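Local atomic coordinates of novel Thermotoga maritima enzyme TM1112 (Thermotoga maritima, PDB entry 1O5U), a protein that is of unknown function but adopts a cupin fold and is probably an enzyme. Residues A[59-64]-A[69-74]. Residues are numbered along the deposited sequence; the frame is centred on the assembly and turned at random.
Sequences KVEVTT and KYVIEK
Val-60 and Val-62 pair with Ile-72 and Tyr-70 across a beta hairpin of the cupin fold, a worked example of how antiparallel strands sort their side chains onto two faces. Each of these two pairs is hydrogen-bonded in both directions; Val-60 N reaches Ile-72 O at 2.9 Å, and the return bond from Ile-72 N to Val-60 O is nearly straight (168°). On the face of these four residues, chi1 of 52° tucks Ile-72 CG1 in over its own backbone, 3.7 Å from Val-60 CB, while Ile-72 CD1 lies 4.2 Å from Val-62 CG2. Farther along, the methyl CG2 of Thr-64 meets the edge of the Tyr-70 ring at CE2, 3.9 Å away. The opposite face is mixed in character: Glu-61 CG and Val-71 CG2 lie alongside each other at 4.0 Å, and the extended chain of Lys-59 passes Val-71 CG1 with its CE. On that same face Lys-69 runs alongside Thr-63 and bends at its last torsion (chi4 -87°), bringing NZ to donate a 2.8 Å hydrogen bond to Thr-63 OG1. Strand 69-73 is outermost, within this chain, in a four-stranded sheet, and the hairpin turns its Val-60, Val-62, Tyr-70 and Ile-72 face toward the other sheet, whose Ile-17 touches Tyr-70 and Ile-72. Trp-88 of strand 85-90, next in the same sheet, touches both valines. Near the turn, Thr-64 OG1 is hydrogen-bonded to Asp-66 OD1 and to Lys-68 N.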
loop_
_atom_site.group_PDB
_atom_site.type_symbol
_atom_site.label_atom_id
_atom_site.label_comp_id
_atom_site.label_asym_id
_atom_site.label_seq_id
_atom_site.Cartn_x
_atom_site.Cartn_y
_atom_site.Cartn_z
ATOM N N LYS A 59 0.009 -9.106 3.789
ATOM C CA LYS A 59 -0.551 -8.447 4.987
ATOM C C LYS A 59 0.570 -7.643 5.582
ATOM O O LYS A 59 1.668 -8.176 5.839
ATOM C CB LYS A 59 -1.049 -9.437 6.013
ATOM C CG LYS A 59 -1.628 -8.758 7.288
ATOM C CD LYS A 59 -2.104 -9.728 8.292
ATOM C CE LYS A 59 -2.803 -9.018 9.404
ATOM N NZ LYS A 59 -3.316 -10.008 10.477
ATOM N N VAL A 60 0.293 -6.368 5.848
ATOM C CA VAL A 60 1.266 -5.441 6.378
ATOM C C VAL A 60 0.629 -4.605 7.464
ATOM O O VAL A 60 -0.522 -4.210 7.306
ATOM C CB VAL A 60 1.761 -4.465 5.300
ATOM C CG1 VAL A 60 2.905 -3.614 5.813
ATOM C CG2 VAL A 60 2.209 -5.230 4.069
ATOM N N GLU A 61 1.357 -4.389 8.557
ATOM C CA GLU A 61 0.970 -3.431 9.616
ATOM C C GLU A 61 1.796 -2.146 9.335
ATOM O O GLU A 61 3.019 -2.226 9.336
ATOM C CB GLU A 61 1.319 -3.953 11.011
ATOM C CG GLU A 61 0.403 -5.078 11.539
ATOM C CD GLU A 61 0.896 -5.787 12.818
ATOM O OE1 GLU A 61 2.103 -5.682 13.194
ATOM O OE2 GLU A 61 0.072 -6.546 13.446
ATOM N N VAL A 62 1.143 -1.012 9.110
ATOM C CA VAL A 62 1.883 0.261 8.901
ATOM C C VAL A 62 1.674 1.144 10.155
ATOM O O VAL A 62 0.578 1.255 10.638
ATOM C CB VAL A 62 1.424 0.937 7.619
ATOM C CG1 VAL A 62 2.053 2.266 7.433
ATOM C CG2 VAL A 62 1.668 0.049 6.414
ATOM N N THR A 63 2.750 1.711 10.718
ATOM C CA THR A 63 2.669 2.651 11.823
ATOM C C THR A 63 3.307 3.934 11.324
ATOM O O THR A 63 4.476 3.922 10.947
ATOM C CB THR A 63 3.450 2.140 13.036
ATOM O OG1 THR A 63 2.904 0.866 13.438
ATOM C CG2 THR A 63 3.233 3.031 14.221
ATOM N N THR A 64 2.548 5.018 11.333
ATOM C CA THR A 64 3.057 6.298 10.861
ATOM C C THR A 64 3.971 6.930 11.913
ATOM O O THR A 64 4.009 6.511 13.076
ATOM C CB THR A 64 1.935 7.246 10.481
ATOM O OG1 THR A 64 1.189 7.648 11.634
ATOM C CG2 THR A 64 0.968 6.599 9.579
ATOM N N LYS A 69 -1.929 3.571 13.281
ATOM C CA LYS A 69 -1.732 2.178 12.938
ATOM C C LYS A 69 -2.812 1.712 12.000
ATOM O O LYS A 69 -3.996 2.005 12.194
ATOM C CB LYS A 69 -1.744 1.329 14.203
ATOM C CG LYS A 69 -0.524 1.681 15.102
ATOM C CD LYS A 69 -0.250 0.636 16.136
ATOM C CE LYS A 69 1.118 0.782 16.791
ATOM N NZ LYS A 69 2.151 0.059 15.974
ATOM N N TYR A 70 -2.384 0.983 10.986
ATOM C CA TYR A 70 -3.263 0.504 9.924
ATOM C C TYR A 70 -2.781 -0.895 9.559
ATOM O O TYR A 70 -1.603 -1.226 9.767
ATOM C CB TYR A 70 -3.051 1.361 8.686
ATOM C CG TYR A 70 -3.336 2.812 8.872
ATOM C CD1 TYR A 70 -4.645 3.322 8.801
ATOM C CD2 TYR A 70 -2.308 3.685 9.184
ATOM C CE1 TYR A 70 -4.882 4.710 8.990
ATOM C CE2 TYR A 70 -2.555 5.035 9.397
ATOM C CZ TYR A 70 -3.838 5.529 9.316
ATOM O OH TYR A 70 -4.020 6.871 9.516
ATOM N N VAL A 71 -3.695 -1.706 9.060
ATOM C CA VAL A 71 -3.356 -2.976 8.457
ATOM C C VAL A 71 -3.852 -2.890 7.024
ATOM O O VAL A 71 -5.014 -2.409 6.738
ATOM C CB VAL A 71 -4.047 -4.136 9.210
ATOM C CG1 VAL A 71 -3.973 -5.461 8.421
ATOM C CG2 VAL A 71 -3.404 -4.300 10.551
ATOM N N ILE A 72 -3.020 -3.378 6.130
ATOM C CA ILE A 72 -3.420 -3.512 4.723
ATOM C C ILE A 72 -3.219 -4.937 4.295
ATOM O O ILE A 72 -2.294 -5.604 4.750
ATOM C CB ILE A 72 -2.663 -2.557 3.828
ATOM C CG1 ILE A 72 -1.173 -2.668 4.020
ATOM C CG2 ILE A 72 -3.066 -1.125 4.148
ATOM C CD1 ILE A 72 -0.361 -1.692 3.119
ATOM N N GLU A 73 -4.134 -5.421 3.495
ATOM C CA GLU A 73 -4.105 -6.827 3.125
ATOM C C GLU A 73 -4.693 -7.044 1.765
ATOM O O GLU A 73 -5.109 -6.065 1.106
ATOM C CB GLU A 73 -4.720 -7.694 4.205
ATOM C CG GLU A 73 -6.124 -7.436 4.512
ATOM C CD GLU A 73 -6.558 -8.000 5.876
ATOM O OE1 GLU A 73 -5.751 -8.498 6.783
ATOM O OE2 GLU A 73 -7.760 -7.910 5.998
ATOM N N LYS A 74 -4.696 -8.316 1.316
ATOM C CA LYS A 74 -5.090 -8.634 -0.056
ATOM C C LYS A 74 -6.418 -7.980 -0.375
ATOM O O LYS A 74 -7.401 -8.085 0.384
ATOM C CB LYS A 74 -5.170 -10.169 -0.220
ATOM C CG LYS A 74 -5.635 -10.629 -1.560
ATOM C CD LYS A 74 -5.620 -12.173 -1.574
ATOM C CE LYS A 74 -6.031 -12.731 -2.930
ATOM N NZ LYS A 74 -6.381 -14.185 -2.818
#